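Local coordinates for reticulocyte binding protein (Streptococcus agalactiae COH1, PDB 3FAW) that probably hydrolyses alpha-1,6-glucosidic linkages of pullulan and related alpha-glucans as a secreted, cell-wall-attached pullulanase of group B Streptococcus, at residues A[276-281]-A[673-678]; A[334-339]-A[665-670]; A[624-629]-A[657-662]. All blocks are in the same frame, centred on the assembly; numbering follows the deposited sequence.

Contact 1 of 3, residues A[276-281]-A[673-678]; sequences RDFTSD and FDWAAA
Phe278, Phe673 and Trp675 form a compact aromatic cluster. One face of the Phe673 ring takes the edge of Phe278, with CE1 over its centre, in an edge-to-face pair whose planes stand at 67°. Trp675 lies obliquely to Phe278 and sets CZ2 over the rim of one Phe278 face, 3.6 Å from CE1. Phe673 CD2 sits above one face of the indole. At the indole edge, Trp675 NE1 donates to Phe278 O at 2.9 Å with the acceptor in the ring plane, which helps to set the turn of the side chain, though the bond is bent; Asp281 CB lies along the same rim. Asp281 CG is anti to the backbone N (chi1 -165°), and this carries OD2 to Trp675 N, 3.1 Å away at the first turn of the helix. Asp281 OD1 accepts from Ser283 N. Asp674, the N-cap, takes the amide of Ala677 on OD1, so two carboxylates gather at this helix start, where their amide donors and the helix dipole would probably offset the closeness of Asp281 OD2 and Asp674 OD1, 4.2 Å apart. Phe673 N binds Asp277 O almost straight at 2.9 Å, and a water links Asp277 O, Asp281 N and Phe673 O. The contact ties the loop following barrel strand 269-273 to the start of helix 675-679: Tyr271 of that strand touches both phenylalanines, and Leu305 of helix 302-308 packs on Phe278.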
ATOM      1  N   ARG A 276     -12.385  -6.668   6.650  1.00 14.77           N
ATOM      2  CA  ARG A 276     -12.746  -7.429   7.847  1.00 15.03           C
ATOM      3  C   ARG A 276     -13.069  -6.495   9.019  1.00 14.49           C
ATOM      4  O   ARG A 276     -14.163  -6.562   9.591  1.00 12.34           O
ATOM      5  CB  ARG A 276     -11.605  -8.374   8.236  1.00 15.81           C
ATOM      6  CG  ARG A 276     -11.867  -9.238   9.470  1.00 16.06           C
ATOM      7  CD  ARG A 276     -12.934 -10.273   9.198  1.00 18.18           C
ATOM      8  NE  ARG A 276     -13.082 -11.215  10.306  1.00 19.01           N
ATOM      9  CZ  ARG A 276     -13.834 -12.314  10.278  1.00 17.32           C
ATOM     10  NH1 ARG A 276     -14.525 -12.645   9.190  1.00 17.23           N
ATOM     11  NH2 ARG A 276     -13.892 -13.092  11.346  1.00 16.11           N
ATOM     12  N   ASP A 277     -12.111  -5.631   9.360  1.00 13.51           N
ATOM     13  CA  ASP A 277     -12.231  -4.717  10.508  1.00 12.91           C
ATOM     14  C   ASP A 277     -13.560  -3.976  10.546  1.00 12.38           C
ATOM     15  O   ASP A 277     -14.184  -3.847  11.601  1.00 13.22           O
ATOM     16  CB  ASP A 277     -11.125  -3.646  10.478  1.00 12.42           C
ATOM     17  CG  ASP A 277      -9.729  -4.216  10.667  1.00 13.85           C
ATOM     18  OD1 ASP A 277      -9.580  -5.441  10.869  1.00 12.33           O
ATOM     19  OD2 ASP A 277      -8.771  -3.414  10.600  1.00  8.70           O
ATOM     20  N   PHE A 278     -13.971  -3.473   9.387  1.00 11.88           N
ATOM     21  CA  PHE A 278     -15.052  -2.500   9.297  1.00 13.23           C
ATOM     22  C   PHE A 278     -16.430  -3.068   9.648  1.00 13.45           C
ATOM     23  O   PHE A 278     -17.351  -2.297   9.914  1.00 11.26           O
ATOM     24  CB  PHE A 278     -15.079  -1.879   7.893  1.00 14.12           C
ATOM     25  CG  PHE A 278     -15.853  -0.582   7.799  1.00 14.13           C
ATOM     26  CD1 PHE A 278     -15.594   0.471   8.669  1.00 14.14           C
ATOM     27  CD2 PHE A 278     -16.816  -0.404   6.810  1.00 16.36           C
ATOM     28  CE1 PHE A 278     -16.293   1.666   8.572  1.00 13.17           C
ATOM     29  CE2 PHE A 278     -17.516   0.789   6.706  1.00 15.84           C
ATOM     30  CZ  PHE A 278     -17.250   1.829   7.588  1.00 16.05           C
ATOM     31  N   THR A 279     -16.573  -4.396   9.641  1.00 13.69           N
ATOM     32  CA  THR A 279     -17.854  -5.041   9.969  1.00 13.16           C
ATOM     33  C   THR A 279     -17.738  -6.323  10.806  1.00 13.36           C
ATOM     34  O   THR A 279     -18.655  -7.142  10.796  1.00 14.72           O
ATOM     35  CB  THR A 279     -18.661  -5.361   8.675  1.00 14.23           C
ATOM     36  OG1 THR A 279     -17.923  -6.277   7.856  1.00 11.99           O
ATOM     37  CG2 THR A 279     -18.956  -4.081   7.883  1.00  8.74           C
ATOM     38  N   SER A 280     -16.637  -6.492  11.542  1.00 12.56           N
ATOM     39  CA  SER A 280     -16.438  -7.688  12.376  1.00 12.32           C
ATOM     40  C   SER A 280     -16.913  -7.520  13.825  1.00 13.83           C
ATOM     41  O   SER A 280     -16.834  -8.462  14.612  1.00 14.01           O
ATOM     42  CB  SER A 280     -14.968  -8.111  12.377  1.00 12.54           C
ATOM     43  OG  SER A 280     -14.145  -7.124  12.975  1.00  8.18           O
ATOM     44  N   ASP A 281     -17.404  -6.334  14.175  1.00 15.35           N
ATOM     45  CA  ASP A 281     -17.916  -6.069  15.527  1.00 15.79           C
ATOM     46  C   ASP A 281     -19.087  -6.995  15.882  1.00 17.57           C
ATOM     47  O   ASP A 281     -20.065  -7.092  15.132  1.00 17.17           O
ATOM     48  CB  ASP A 281     -18.363  -4.606  15.638  1.00 15.53           C
ATOM     49  CG  ASP A 281     -18.554  -4.140  17.081  1.00 16.43           C
ATOM     50  OD1 ASP A 281     -18.594  -4.975  18.007  1.00 18.94           O
ATOM     51  OD2 ASP A 281     -18.669  -2.915  17.284  1.00 18.51           O
ATOM     52  N   PHE A 673     -13.631  -2.516  14.091  1.00 12.67           N
ATOM     53  CA  PHE A 673     -14.137  -1.160  14.213  1.00 12.11           C
ATOM     54  C   PHE A 673     -15.228  -1.200  15.288  1.00 11.74           C
ATOM     55  O   PHE A 673     -16.147  -2.014  15.211  1.00 10.82           O
ATOM     56  CB  PHE A 673     -14.694  -0.694  12.860  1.00 12.73           C
ATOM     57  CG  PHE A 673     -15.107   0.757  12.817  1.00 11.26           C
ATOM     58  CD1 PHE A 673     -14.200   1.743  12.454  1.00 11.51           C
ATOM     59  CD2 PHE A 673     -16.415   1.129  13.098  1.00 12.07           C
ATOM     60  CE1 PHE A 673     -14.586   3.081  12.393  1.00 11.49           C
ATOM     61  CE2 PHE A 673     -16.811   2.464  13.041  1.00  9.12           C
ATOM     62  CZ  PHE A 673     -15.897   3.440  12.692  1.00 10.05           C
ATOM     63  N   ASP A 674     -15.095  -0.340  16.297  1.00 11.86           N
ATOM     64  CA  ASP A 674     -16.042  -0.259  17.413  1.00 12.20           C
ATOM     65  C   ASP A 674     -17.206   0.654  17.035  1.00 12.65           C
ATOM     66  O   ASP A 674     -17.089   1.878  17.114  1.00 13.32           O
ATOM     67  CB  ASP A 674     -15.320   0.273  18.655  1.00 13.19           C
ATOM     68  CG  ASP A 674     -16.167   0.203  19.922  1.00 14.74           C
ATOM     69  OD1 ASP A 674     -17.419   0.149  19.848  1.00 14.01           O
ATOM     70  OD2 ASP A 674     -15.557   0.216  21.008  1.00 17.02           O
ATOM     71  N   TRP A 675     -18.325   0.059  16.624  1.00 12.02           N
ATOM     72  CA  TRP A 675     -19.468   0.834  16.126  1.00 12.69           C
ATOM     73  C   TRP A 675     -20.219   1.588  17.220  1.00 12.68           C
ATOM     74  O   TRP A 675     -20.709   2.702  16.986  1.00 12.47           O
ATOM     75  CB  TRP A 675     -20.420  -0.058  15.322  1.00 14.01           C
ATOM     76  CG  TRP A 675     -19.895  -0.297  13.961  1.00 14.25           C
ATOM     77  CD1 TRP A 675     -19.224  -1.397  13.524  1.00 15.09           C
ATOM     78  CD2 TRP A 675     -19.944   0.611  12.859  1.00 17.48           C
ATOM     79  NE1 TRP A 675     -18.867  -1.241  12.212  1.00 12.40           N
ATOM     80  CE2 TRP A 675     -19.298  -0.016  11.775  1.00 15.58           C
ATOM     81  CE3 TRP A 675     -20.481   1.894  12.678  1.00 17.78           C
ATOM     82  CZ2 TRP A 675     -19.170   0.595  10.527  1.00 15.34           C
ATOM     83  CZ3 TRP A 675     -20.354   2.499  11.438  1.00 16.00           C
ATOM     84  CH2 TRP A 675     -19.702   1.849  10.379  1.00 15.66           C
ATOM     85  N   ALA A 676     -20.301   0.989  18.405  1.00 11.25           N
ATOM     86  CA  ALA A 676     -20.898   1.655  19.565  1.00 11.70           C
ATOM     87  C   ALA A 676     -20.121   2.923  19.915  1.00 12.20           C
ATOM     88  O   ALA A 676     -20.707   3.996  20.077  1.00 12.99           O
ATOM     89  CB  ALA A 676     -20.936   0.710  20.756  1.00 11.31           C
ATOM     90  N   ALA A 677     -18.802   2.790  20.024  1.00 12.01           N
ATOM     91  CA  ALA A 677     -17.925   3.926  20.311  1.00 11.81           C
ATOM     92  C   ALA A 677     -18.038   5.014  19.241  1.00 11.37           C
ATOM     93  O   ALA A 677     -17.932   6.201  19.545  1.00 11.65           O
ATOM     94  CB  ALA A 677     -16.468   3.455  20.439  1.00 11.39           C
ATOM     95  N   ALA A 678     -18.251   4.599  17.993  1.00 11.93           N
ATOM     96  CA  ALA A 678     -18.381   5.516  16.869  1.00 10.41           C
ATOM     97  C   ALA A 678     -19.759   6.181  16.759  1.00 11.36           C
ATOM     98  O   ALA A 678     -19.846   7.328  16.336  1.00 13.07           O
ATOM     99  CB  ALA A 678     -18.047   4.793  15.563  1.00 10.34           C
TER
HETATM  100  O   HOH W   1     -16.688  -3.668  12.931  1.00 13.92           O

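Contact 2 of 3, residues A[334-339]-A[665-670]; sequences AYTSSD and DSSDAI. With CA (calcium ion), chain D.
A calcium site and a helix N-cap bring these two loops together. Asp665 OD1 binds the calcium ion at 2.4 Å; four waters and the carbonyl oxygens of Asn340 and Tyr342 complete the coordination. The other carboxylate oxygen, OD2, accepts from Asp339 N at 2.8 Å, the amide lying well above the carboxylate plane. One side chain thus joins metal and loop, and the backbone bond helps to hold the carboxylate in its turn. At the other end Ser667, the N-cap of helix 668-671, has OG between its backbone N and carbonyl carbon (chi1 66°). From there OG donates to a lone pair of Ala334 O, in the carbonyl plane at 2.7 Å, and weakly caps Ile670 N. Ser667 N gives the loop a second bond, to Thr336 O at 3.1 Å. Tyr335 lies flat over the first turn: Ala669 CB points at the centre of one ring face, 3.5 Å from the centroid and 3° off the normal, a well-centred CH-pi contact, while Ile670 CD1 meets the ring edge near Tyr335 CD1. Between the two ends a water bridges Ser337 O, Asp665 N and Ser666 OG. The contact joins the long loop between barrel strand 312-315 and helix 367-381 to the short helix 668-671, and Ile660 of strand 658-660 packs against Ser337, Ser666 and Ile670.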
ATOM      1  N   ALA A 334     -11.010 -13.926  21.561  1.00 18.22           N
ATOM      2  CA  ALA A 334      -9.941 -13.693  22.527  1.00 17.91           C
ATOM      3  C   ALA A 334      -9.047 -12.559  22.036  1.00 17.67           C
ATOM      4  O   ALA A 334      -8.839 -12.400  20.828  1.00 18.52           O
ATOM      5  CB  ALA A 334      -9.123 -14.959  22.737  1.00 17.28           C
ATOM      6  N   TYR A 335      -8.533 -11.767  22.971  1.00 16.40           N
ATOM      7  CA  TYR A 335      -7.596 -10.693  22.643  1.00 15.94           C
ATOM      8  C   TYR A 335      -6.182 -11.261  22.561  1.00 16.17           C
ATOM      9  O   TYR A 335      -5.552 -11.526  23.588  1.00 13.69           O
ATOM     10  CB  TYR A 335      -7.652  -9.575  23.685  1.00 16.11           C
ATOM     11  CG  TYR A 335      -8.909  -8.735  23.624  1.00 14.43           C
ATOM     12  CD1 TYR A 335      -8.886  -7.451  23.094  1.00 14.63           C
ATOM     13  CD2 TYR A 335     -10.122  -9.226  24.101  1.00 17.39           C
ATOM     14  CE1 TYR A 335     -10.038  -6.671  23.043  1.00 16.41           C
ATOM     15  CE2 TYR A 335     -11.281  -8.455  24.053  1.00 17.04           C
ATOM     16  CZ  TYR A 335     -11.230  -7.181  23.522  1.00 14.69           C
ATOM     17  OH  TYR A 335     -12.369  -6.416  23.467  1.00 15.51           O
ATOM     18  N   THR A 336      -5.704 -11.454  21.332  1.00 16.25           N
ATOM     19  CA  THR A 336      -4.355 -11.964  21.070  1.00 16.55           C
ATOM     20  C   THR A 336      -3.698 -11.149  19.960  1.00 16.69           C
ATOM     21  O   THR A 336      -4.385 -10.518  19.156  1.00 18.59           O
ATOM     22  CB  THR A 336      -4.378 -13.450  20.644  1.00 16.76           C
ATOM     23  OG1 THR A 336      -5.175 -13.603  19.461  1.00 17.70           O
ATOM     24  CG2 THR A 336      -4.944 -14.326  21.754  1.00 16.14           C
ATOM     25  N   SER A 337      -2.371 -11.167  19.915  1.00 16.52           N
ATOM     26  CA  SER A 337      -1.623 -10.413  18.910  1.00 17.47           C
ATOM     27  C   SER A 337      -0.851 -11.312  17.937  1.00 17.82           C
ATOM     28  O   SER A 337      -0.026 -10.832  17.160  1.00 17.05           O
ATOM     29  CB  SER A 337      -0.674  -9.433  19.601  1.00 17.12           C
ATOM     30  OG  SER A 337       0.225 -10.113  20.455  1.00 16.63           O
ATOM     31  N   SER A 338      -1.134 -12.611  17.975  1.00 18.12           N
ATOM     32  CA  SER A 338      -0.459 -13.583  17.122  1.00 18.52           C
ATOM     33  C   SER A 338      -1.344 -14.801  16.890  1.00 17.92           C
ATOM     34  O   SER A 338      -2.250 -15.076  17.676  1.00 16.99           O
ATOM     35  CB  SER A 338       0.857 -14.038  17.767  1.00 19.39           C
ATOM     36  OG  SER A 338       1.841 -13.017  17.704  1.00 25.17           O
ATOM     37  N   ASP A 339      -1.059 -15.518  15.802  1.00 17.68           N
ATOM     38  CA  ASP A 339      -1.677 -16.812  15.502  1.00 16.70           C
ATOM     39  C   ASP A 339      -3.189 -16.693  15.316  1.00 15.51           C
ATOM     40  O   ASP A 339      -3.963 -17.428  15.920  1.00 13.63           O
ATOM     41  CB  ASP A 339      -1.320 -17.836  16.594  1.00 17.98           C
ATOM     42  CG  ASP A 339      -1.573 -19.279  16.168  1.00 21.06           C
ATOM     43  OD1 ASP A 339      -1.697 -19.557  14.957  1.00 26.64           O
ATOM     44  OD2 ASP A 339      -1.643 -20.146  17.062  1.00 28.17           O
ATOM     45  N   ASP A 665      -1.413  -9.661  12.726  1.00 14.04           N
ATOM     46  CA  ASP A 665      -1.756 -11.050  13.075  1.00 13.71           C
ATOM     47  C   ASP A 665      -2.559 -11.100  14.396  1.00 13.45           C
ATOM     48  O   ASP A 665      -2.486 -12.073  15.151  1.00 13.35           O
ATOM     49  CB  ASP A 665      -0.461 -11.879  13.188  1.00 12.93           C
ATOM     50  CG  ASP A 665      -0.694 -13.391  13.115  1.00 10.86           C
ATOM     51  OD1 ASP A 665      -1.679 -13.843  12.489  1.00  9.26           O
ATOM     52  OD2 ASP A 665       0.134 -14.140  13.678  1.00 12.49           O
ATOM     53  N   SER A 666      -3.326 -10.041  14.655  1.00 13.19           N
ATOM     54  CA  SER A 666      -4.118  -9.916  15.876  1.00 12.45           C
ATOM     55  C   SER A 666      -5.558 -10.335  15.617  1.00 13.60           C
ATOM     56  O   SER A 666      -6.010 -10.377  14.470  1.00 12.18           O
ATOM     57  CB  SER A 666      -4.095  -8.476  16.400  1.00 12.42           C
ATOM     58  OG  SER A 666      -2.819  -8.124  16.904  1.00 10.92           O
ATOM     59  N   SER A 667      -6.276 -10.623  16.699  1.00 12.93           N
ATOM     60  CA  SER A 667      -7.651 -11.110  16.615  1.00 12.31           C
ATOM     61  C   SER A 667      -8.631 -10.029  16.176  1.00 11.64           C
ATOM     62  O   SER A 667      -8.296  -8.841  16.136  1.00 10.49           O
ATOM     63  CB  SER A 667      -8.096 -11.655  17.969  1.00 12.95           C
ATOM     64  OG  SER A 667      -8.161 -10.612  18.927  1.00 12.68           O
ATOM     65  N   ASP A 668      -9.850 -10.457  15.858  1.00 10.59           N
ATOM     66  CA  ASP A 668     -10.954  -9.532  15.607  1.00 11.64           C
ATOM     67  C   ASP A 668     -11.268  -8.684  16.832  1.00 12.62           C
ATOM     68  O   ASP A 668     -11.681  -7.535  16.692  1.00 12.97           O
ATOM     69  CB  ASP A 668     -12.210 -10.287  15.175  1.00 11.46           C
ATOM     70  CG  ASP A 668     -12.080 -10.883  13.792  1.00 12.80           C
ATOM     71  OD1 ASP A 668     -11.610 -10.177  12.876  1.00 13.46           O
ATOM     72  OD2 ASP A 668     -12.449 -12.060  13.622  1.00 10.50           O
ATOM     73  N   ALA A 669     -11.074  -9.251  18.024  1.00 12.93           N
ATOM     74  CA  ALA A 669     -11.238  -8.504  19.281  1.00 13.09           C
ATOM     75  C   ALA A 669     -10.363  -7.243  19.298  1.00 14.36           C
ATOM     76  O   ALA A 669     -10.804  -6.175  19.730  1.00 15.67           O
ATOM     77  CB  ALA A 669     -10.901  -9.393  20.467  1.00 13.04           C
ATOM     78  N   ILE A 670      -9.126  -7.380  18.822  1.00 13.77           N
ATOM     79  CA  ILE A 670      -8.202  -6.255  18.699  1.00 12.84           C
ATOM     80  C   ILE A 670      -8.552  -5.356  17.514  1.00 12.57           C
ATOM     81  O   ILE A 670      -8.559  -4.133  17.643  1.00 12.96           O
ATOM     82  CB  ILE A 670      -6.740  -6.747  18.521  1.00 12.96           C
ATOM     83  CG1 ILE A 670      -6.198  -7.314  19.837  1.00 12.56           C
ATOM     84  CG2 ILE A 670      -5.842  -5.613  18.020  1.00 11.12           C
ATOM     85  CD1 ILE A 670      -5.908  -6.254  20.890  1.00 16.72           C
TER
HETATM   86 CA    CA D   3      -2.642 -14.267  10.365  1.00 13.60          CA
HETATM   87  O   HOH W   2      -0.346  -8.731  15.319  1.00 12.78           O
HETATM   88  O   HOH W   3      -3.823 -15.336   8.481  1.00 11.44           O
HETATM   89  O   HOH W   4      -1.978 -16.784  11.096  1.00 11.41           O
HETATM   90  O   HOH W   5      -0.746 -14.948   8.789  1.00  6.90           O
HETATM   91  O   HOH W   6      -1.644 -12.119   9.901  1.00  8.30           O

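Contact 3 of 3, residues A[624-629]-A[657-662]; sequences GRTKRL and PYFIHD
Arg628 and Phe659 face each other as a non-hydrogen-bonded antiparallel pair, their CA atoms 4.2 Å apart, flanked by Ile660 N to Lys627 O and Leu629 N to Tyr658 O, both 2.9 Å and nearly straight. A water carries the pairing one step further, donating to Leu629 O and accepting from Tyr658 N. On one face of this bridge the Arg628 and Phe659 side chains run side by side in the same direction. Arg628 CG, anti to its own amide nitrogen (chi1 -163°), makes a CH-pi contact over the ring of Phe659, 3.8 Å from the centroid. The chain then bends at chi3, and the guanidinium follows at 42° to the ring plane, with Phe659 CZ over its rim; NH1 goes on to Tyr656 O. Thr626 OG1 comes to the ring edge, 4.0 Å from Phe659 CD1, while it bonds to Asp580. On the other face Lys627 CB meets Ile660 CB at 4.2 Å, and the extended lysine chain leads away, NZ bonding to Ser663 OG. Leu629 CD1 touches Ile660 CD1 there, and Ile670 of helix 668-671 closes over this apolar group. The chemistry is therefore that of a single beta bridge between a loop and strand 658-660: two backbone bonds set the register, and long side chains lend their methylenes to aromatic and aliphatic neighbours while their charged ends bond to backbone carbonyl or hydroxyl groups.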
ATOM      1  N   GLY A 624     -11.466   7.729  17.926  1.00 10.77           N
ATOM      2  CA  GLY A 624     -10.475   7.383  18.957  1.00 11.05           C
ATOM      3  C   GLY A 624     -10.305   5.884  19.145  1.00 10.74           C
ATOM      4  O   GLY A 624     -10.257   5.382  20.272  1.00 10.45           O
ATOM      5  N   ARG A 625     -10.185   5.183  18.022  1.00  9.67           N
ATOM      6  CA  ARG A 625     -10.003   3.736  17.982  1.00 11.04           C
ATOM      7  C   ARG A 625      -8.805   3.273  18.818  1.00 11.12           C
ATOM      8  O   ARG A 625      -7.750   3.918  18.830  1.00 10.30           O
ATOM      9  CB  ARG A 625      -9.828   3.305  16.520  1.00 10.55           C
ATOM     10  CG  ARG A 625      -9.623   1.823  16.275  1.00 10.85           C
ATOM     11  CD  ARG A 625      -9.570   1.561  14.778  1.00 12.56           C
ATOM     12  NE  ARG A 625      -9.132   0.208  14.468  1.00 15.37           N
ATOM     13  CZ  ARG A 625      -9.139  -0.334  13.253  1.00 14.28           C
ATOM     14  NH1 ARG A 625      -9.558   0.358  12.201  1.00 13.23           N
ATOM     15  NH2 ARG A 625      -8.720  -1.583  13.090  1.00 16.08           N
ATOM     16  N   THR A 626      -8.980   2.146  19.505  1.00 11.76           N
ATOM     17  CA  THR A 626      -7.946   1.591  20.378  1.00 11.99           C
ATOM     18  C   THR A 626      -7.662   0.126  20.055  1.00 13.23           C
ATOM     19  O   THR A 626      -8.542  -0.602  19.573  1.00 12.21           O
ATOM     20  CB  THR A 626      -8.348   1.699  21.874  1.00 12.98           C
ATOM     21  OG1 THR A 626      -7.243   1.305  22.700  1.00 10.34           O
ATOM     22  CG2 THR A 626      -9.547   0.815  22.177  1.00 10.30           C
ATOM     23  N   LYS A 627      -6.429  -0.292  20.341  1.00 14.12           N
ATOM     24  CA  LYS A 627      -6.004  -1.684  20.187  1.00 16.07           C
ATOM     25  C   LYS A 627      -5.427  -2.222  21.500  1.00 16.87           C
ATOM     26  O   LYS A 627      -4.382  -2.879  21.511  1.00 16.89           O
ATOM     27  CB  LYS A 627      -4.977  -1.806  19.053  1.00 16.38           C
ATOM     28  CG  LYS A 627      -5.533  -1.430  17.687  1.00 17.08           C
ATOM     29  CD  LYS A 627      -4.511  -1.602  16.567  1.00 14.52           C
ATOM     30  CE  LYS A 627      -5.123  -1.219  15.222  1.00 15.23           C
ATOM     31  NZ  LYS A 627      -4.142  -1.186  14.099  1.00 10.83           N
ATOM     32  N   ARG A 628      -6.128  -1.947  22.601  1.00 19.11           N
ATOM     33  CA  ARG A 628      -5.708  -2.386  23.930  1.00 19.64           C
ATOM     34  C   ARG A 628      -5.893  -3.898  24.069  1.00 19.30           C
ATOM     35  O   ARG A 628      -6.910  -4.442  23.641  1.00 19.15           O
ATOM     36  CB  ARG A 628      -6.506  -1.663  25.026  1.00 20.64           C
ATOM     37  CG  ARG A 628      -5.860  -1.745  26.420  1.00 21.84           C
ATOM     38  CD  ARG A 628      -6.874  -1.627  27.551  1.00 25.59           C
ATOM     39  NE  ARG A 628      -7.346  -0.258  27.776  1.00 27.27           N
ATOM     40  CZ  ARG A 628      -7.222   0.437  28.910  1.00 27.29           C
ATOM     41  NH1 ARG A 628      -6.626  -0.071  29.983  1.00 27.95           N
ATOM     42  NH2 ARG A 628      -7.708   1.671  28.970  1.00 27.36           N
ATOM     43  N   LEU A 629      -4.907  -4.560  24.670  1.00 18.49           N
ATOM     44  CA  LEU A 629      -4.924  -6.010  24.844  1.00 18.30           C
ATOM     45  C   LEU A 629      -5.692  -6.379  26.117  1.00 19.01           C
ATOM     46  O   LEU A 629      -5.110  -6.492  27.201  1.00 18.58           O
ATOM     47  CB  LEU A 629      -3.488  -6.548  24.893  1.00 18.80           C
ATOM     48  CG  LEU A 629      -3.269  -8.063  24.822  1.00 17.05           C
ATOM     49  CD1 LEU A 629      -3.665  -8.618  23.459  1.00 14.89           C
ATOM     50  CD2 LEU A 629      -1.819  -8.393  25.135  1.00 16.63           C
ATOM     51  N   PRO A 657      -2.408  -3.000  30.671  1.00 16.29           N
ATOM     52  CA  PRO A 657      -1.504  -1.914  30.286  1.00 15.81           C
ATOM     53  C   PRO A 657      -0.886  -2.009  28.883  1.00 15.98           C
ATOM     54  O   PRO A 657      -0.244  -1.050  28.441  1.00 16.60           O
ATOM     55  CB  PRO A 657      -0.404  -2.009  31.343  1.00 15.56           C
ATOM     56  CG  PRO A 657      -0.317  -3.463  31.646  1.00 15.16           C
ATOM     57  CD  PRO A 657      -1.703  -4.036  31.452  1.00 15.76           C
ATOM     58  N   TYR A 658      -1.072  -3.137  28.196  1.00 15.70           N
ATOM     59  CA  TYR A 658      -0.453  -3.363  26.882  1.00 15.26           C
ATOM     60  C   TYR A 658      -1.378  -2.974  25.725  1.00 14.78           C
ATOM     61  O   TYR A 658      -2.559  -3.311  25.720  1.00 13.80           O
ATOM     62  CB  TYR A 658      -0.011  -4.823  26.738  1.00 15.69           C
ATOM     63  CG  TYR A 658       1.114  -5.215  27.676  1.00 13.57           C
ATOM     64  CD1 TYR A 658       2.436  -4.893  27.381  1.00 13.15           C
ATOM     65  CD2 TYR A 658       0.857  -5.911  28.855  1.00 15.70           C
ATOM     66  CE1 TYR A 658       3.477  -5.257  28.239  1.00 14.57           C
ATOM     67  CE2 TYR A 658       1.886  -6.278  29.719  1.00 12.79           C
ATOM     68  CZ  TYR A 658       3.194  -5.949  29.404  1.00 15.14           C
ATOM     69  OH  TYR A 658       4.218  -6.305  30.255  1.00 18.80           O
ATOM     70  N   PHE A 659      -0.814  -2.254  24.754  1.00 15.48           N
ATOM     71  CA  PHE A 659      -1.524  -1.810  23.555  1.00 15.39           C
ATOM     72  C   PHE A 659      -0.747  -2.286  22.322  1.00 15.62           C
ATOM     73  O   PHE A 659       0.480  -2.208  22.286  1.00 15.85           O
ATOM     74  CB  PHE A 659      -1.640  -0.279  23.529  1.00 15.29           C
ATOM     75  CG  PHE A 659      -2.415   0.308  24.691  1.00 15.44           C
ATOM     76  CD1 PHE A 659      -3.670   0.863  24.495  1.00 15.71           C
ATOM     77  CD2 PHE A 659      -1.877   0.324  25.972  1.00 13.47           C
ATOM     78  CE1 PHE A 659      -4.380   1.415  25.556  1.00 18.29           C
ATOM     79  CE2 PHE A 659      -2.579   0.869  27.039  1.00 15.72           C
ATOM     80  CZ  PHE A 659      -3.834   1.414  26.832  1.00 15.71           C
ATOM     81  N   ILE A 660      -1.463  -2.764  21.307  1.00 16.29           N
ATOM     82  CA  ILE A 660      -0.827  -3.361  20.130  1.00 15.34           C
ATOM     83  C   ILE A 660      -0.447  -2.307  19.090  1.00 14.41           C
ATOM     84  O   ILE A 660      -1.295  -1.535  18.639  1.00 12.44           O
ATOM     85  CB  ILE A 660      -1.732  -4.432  19.479  1.00 15.81           C
ATOM     86  CG1 ILE A 660      -2.102  -5.523  20.498  1.00 15.57           C
ATOM     87  CG2 ILE A 660      -1.050  -5.048  18.264  1.00 15.13           C
ATOM     88  CD1 ILE A 660      -0.914  -6.177  21.199  1.00 12.02           C
ATOM     89  N   HIS A 661       0.834  -2.291  18.720  1.00 13.99           N
ATOM     90  CA  HIS A 661       1.358  -1.355  17.720  1.00 14.42           C
ATOM     91  C   HIS A 661       1.559  -1.999  16.344  1.00 14.61           C
ATOM     92  O   HIS A 661       1.934  -1.320  15.394  1.00 13.64           O
ATOM     93  CB  HIS A 661       2.677  -0.729  18.197  1.00 14.82           C
ATOM     94  CG  HIS A 661       3.779  -1.719  18.414  1.00 15.41           C
ATOM     95  ND1 HIS A 661       4.074  -2.241  19.656  1.00 15.76           N
ATOM     96  CD2 HIS A 661       4.661  -2.276  17.550  1.00 13.71           C
ATOM     97  CE1 HIS A 661       5.087  -3.083  19.545  1.00 13.79           C
ATOM     98  NE2 HIS A 661       5.460  -3.123  18.279  1.00 12.12           N
ATOM     99  N   ASP A 662       1.319  -3.303  16.232  1.00 13.46           N
ATOM    100  CA  ASP A 662       1.422  -3.989  14.938  1.00 12.29           C
ATOM    101  C   ASP A 662       0.433  -5.145  14.904  1.00 11.39           C
ATOM    102  O   ASP A 662       0.768  -6.281  15.247  1.00  9.65           O
ATOM    103  CB  ASP A 662       2.864  -4.464  14.704  1.00 13.07           C
ATOM    104  CG  ASP A 662       3.078  -5.098  13.330  1.00 14.08           C
ATOM    105  OD1 ASP A 662       2.172  -5.060  12.472  1.00 21.16           O
ATOM    106  OD2 ASP A 662       4.182  -5.634  13.107  1.00 17.18           O
TER
HETATM  107  O   HOH W   7      -2.851  -5.629  28.503  1.00 19.33           O

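All three contacts lie on one side of the chain and fasten loops to residues 657-678, beyond the last barrel strand, 614-618; in contact 3 both segments follow that strand. Contacts 1 and 3 are largely buried; contact 2 is only partly so, with a calcium ion and four waters at the Asp665 end. Contact 1 relies on packed rings and buried polar bonds, contact 2 on metal, cap and water, contact 3 on a single backbone bridge. Charged pairs stitch them together: Arg276 with Asp668 joins contacts 1 and 2, Asp277 with Arg625 joins contacts 1 and 3. Contacts 2 and 3 instead touch by packing, Ile670 CD1 on Arg628 O and Ser337 CB on Ile660 CD1.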